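Local structure of glyceraldehyde-3-phosphate dehydrogenase (Sulfolobus solfataricus, 1B7G) at residues S138-A143 with I164-A169. The protein catalyses the phosphorylating oxidation of D-glyceraldehyde 3-phosphate to 1,3-bisphosphoglycerate in glycolysis, using NADP in preference to NAD. The protein carries 1 engineered substitution. Numbering follows the deposited sequence.
Sequences SCNTTA and IVRRAA. With SO4 (sulfate ion), chain C; SO4 (sulfate ion), chain D.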
loop_
_atom_site.group_PDB
_atom_site.type_symbol
_atom_site.label_atom_id
_atom_site.label_comp_id
_atom_site.label_asym_id
_atom_site.label_seq_id
_atom_site.Cartn_x
_atom_site.Cartn_y
_atom_site.Cartn_z
ATOM N N SER A 138 10.023 20.026 7.592
ATOM C CA SER A 138 9.635 18.629 7.818
ATOM C C SER A 138 8.236 18.362 7.345
ATOM O O SER A 138 7.424 19.261 7.068
ATOM C CB SER A 138 9.752 18.306 9.346
ATOM O OG SER A 138 8.601 18.930 9.982
ATOM N N CYS A 139 7.832 17.083 7.346
ATOM C CA CYS A 139 6.503 16.687 6.935
ATOM C C CYS A 139 5.389 17.371 7.749
ATOM O O CYS A 139 4.401 17.829 7.202
ATOM C CB CYS A 139 6.372 15.137 7.160
ATOM S SG CYS A 139 7.697 14.221 6.282
ATOM N N ASN A 140 5.520 17.382 9.093
ATOM C CA ASN A 140 4.420 17.997 9.865
ATOM C C ASN A 140 4.534 19.509 9.831
ATOM O O ASN A 140 3.509 20.183 9.873
ATOM C CB ASN A 140 4.427 17.440 11.308
ATOM C CG ASN A 140 3.831 16.033 11.313
ATOM O OD1 ASN A 140 2.784 15.801 10.711
ATOM N ND2 ASN A 140 4.471 15.096 11.975
ATOM N N THR A 141 5.758 20.051 9.635
ATOM C CA THR A 141 5.856 21.516 9.542
ATOM C C THR A 141 5.175 21.963 8.250
ATOM O O THR A 141 4.483 22.976 8.164
ATOM C CB THR A 141 7.314 21.979 9.548
ATOM O OG1 THR A 141 8.004 21.418 10.677
ATOM C CG2 THR A 141 7.388 23.507 9.649
ATOM N N THR A 142 5.429 21.172 7.180
ATOM C CA THR A 142 4.786 21.468 5.893
ATOM C C THR A 142 3.285 21.505 5.992
ATOM O O THR A 142 2.622 22.370 5.407
ATOM C CB THR A 142 5.212 20.462 4.817
ATOM O OG1 THR A 142 6.631 20.530 4.591
ATOM C CG2 THR A 142 4.517 20.734 3.484
ATOM N N ALA A 143 2.679 20.502 6.684
ATOM C CA ALA A 143 1.227 20.443 6.745
ATOM C C ALA A 143 0.688 21.659 7.521
ATOM O O ALA A 143 -0.299 22.231 7.100
ATOM C CB ALA A 143 0.787 19.125 7.400
ATOM N N ILE A 164 0.337 17.556 17.777
ATOM C CA ILE A 164 0.737 16.620 16.748
ATOM C C ILE A 164 0.922 15.197 17.278
ATOM O O ILE A 164 1.793 14.909 18.091
ATOM C CB ILE A 164 2.034 17.082 16.059
ATOM C CG1 ILE A 164 1.832 18.472 15.400
ATOM C CG2 ILE A 164 2.430 16.124 14.922
ATOM C CD1 ILE A 164 3.171 19.124 15.097
ATOM N N VAL A 165 0.112 14.293 16.748
ATOM C CA VAL A 165 0.228 12.872 17.067
ATOM C C VAL A 165 1.077 12.193 15.969
ATOM O O VAL A 165 0.567 12.050 14.875
ATOM C CB VAL A 165 -1.160 12.228 17.127
ATOM C CG1 VAL A 165 -1.041 10.698 17.329
ATOM C CG2 VAL A 165 -2.003 12.918 18.189
ATOM N N ARG A 166 2.312 11.868 16.274
ATOM C CA ARG A 166 3.198 11.315 15.224
ATOM C C ARG A 166 3.133 9.802 15.123
ATOM O O ARG A 166 3.118 9.083 16.144
ATOM C CB ARG A 166 4.630 11.776 15.477
ATOM C CG ARG A 166 4.855 13.210 15.807
ATOM C CD ARG A 166 6.274 13.740 15.847
ATOM N NE ARG A 166 7.067 13.394 14.663
ATOM C CZ ARG A 166 7.822 12.326 14.523
ATOM N NH1 ARG A 166 7.983 11.463 15.534
ATOM N NH2 ARG A 166 8.450 12.106 13.357
ATOM N N ARG A 167 3.130 9.288 13.887
ATOM C CA ARG A 167 3.273 7.832 13.692
ATOM C C ARG A 167 4.671 7.481 14.143
ATOM O O ARG A 167 5.583 8.329 14.030
ATOM C CB ARG A 167 2.971 7.484 12.218
ATOM C CG ARG A 167 4.038 8.081 11.243
ATOM C CD ARG A 167 5.089 7.021 11.010
ATOM N NE ARG A 167 6.200 7.324 10.129
ATOM C CZ ARG A 167 7.274 8.015 10.480
ATOM N NH1 ARG A 167 7.382 8.540 11.714
ATOM N NH2 ARG A 167 8.257 8.229 9.605
ATOM N N ALA A 168 4.899 6.335 14.776
ATOM C CA ALA A 168 6.173 5.928 15.311
ATOM C C ALA A 168 7.280 5.723 14.265
ATOM O O ALA A 168 8.434 6.156 14.439
ATOM C CB ALA A 168 5.988 4.553 16.046
ATOM N N ALA A 169 6.964 4.973 13.226
ATOM C CA ALA A 169 7.954 4.606 12.212
ATOM C C ALA A 169 7.215 4.187 10.940
ATOM O O ALA A 169 6.025 3.906 10.986
ATOM C CB ALA A 169 8.758 3.396 12.734
HETATM S S SO4 C . 8.137 15.903 11.893
HETATM O O1 SO4 C . 9.111 14.823 11.991
HETATM O O2 SO4 C . 7.057 15.707 13.008
HETATM O O3 SO4 C . 7.375 16.018 10.653
HETATM O O4 SO4 C . 8.893 17.142 12.153
HETATM S S SO4 D . 10.823 9.815 11.693
HETATM O O1 SO4 D . 11.128 8.701 10.718
HETATM O O2 SO4 D . 9.627 9.457 12.496
HETATM O O3 SO4 D . 10.510 11.003 10.828
HETATM O O4 SO4 D . 11.992 10.055 12.562
#
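Asn140 meets Ile164 and Arg166 in the active site of glyceraldehyde-3-phosphate dehydrogenase, where two sulfates are bound. The N-terminus of helix 139-152 faces residues 164-166 of strand 157-167, part of the mixed sheet of the catalytic domain. By similarity Cys139 is the nucleophile.

Direct contact is slight: the amide nitrogen of Asn140 touches a methyl of Ile164 and approaches Arg166 NE, both nitrogens turned to the same sulfate oxygen. The methyl CG2 of Ile164 lies 3.7 Å from Asn140 ND2. Asn140 CG stands anti to its carbonyl carbon (chi1 -77°), and its amide reaches toward the strand. Asn140 OD1 is hydrogen-bonded to His221 NE2, which helps fix the rotation of the amide and presents ND2 to the sulfate.

Most of the binding runs through the chain C sulfate. Its O2 joins the segments, accepting from Asn140 ND2 at 2.9 Å and from Arg166 NE at 2.8 Å. The Arg166 bond arrives at the guanidinium edge, in its plane. On the helix side, Asn140 N donates to O3 (2.8 Å, 162°) and Ser138 OG to O4. The anion thus sits at the helix start, where the dipole would be expected to help hold it. The ion probably comes from the crystallisation liquor and probably marks the inorganic phosphate site.

The chain D sulfate lies at Arg166 and Arg167, the substrate phosphate site. Arg166 NH2 bonds to both ions, while its NH1 forms a salt bridge with Asp185. Arg167 NH2 donates to O1 of the second ion, and its NE pairs with Asp170. His193 NE2 is hydrogen-bonded to one of the sulfates.

One capping bond and two bonds to Ser138 O start the helix. Ser138 is the N-cap: its OG accepts from Thr141 N at 3.1 Å. Ser138 O takes both Thr142 N and Thr142 OG1, the hydroxyl lying 46° out of the carbonyl plane.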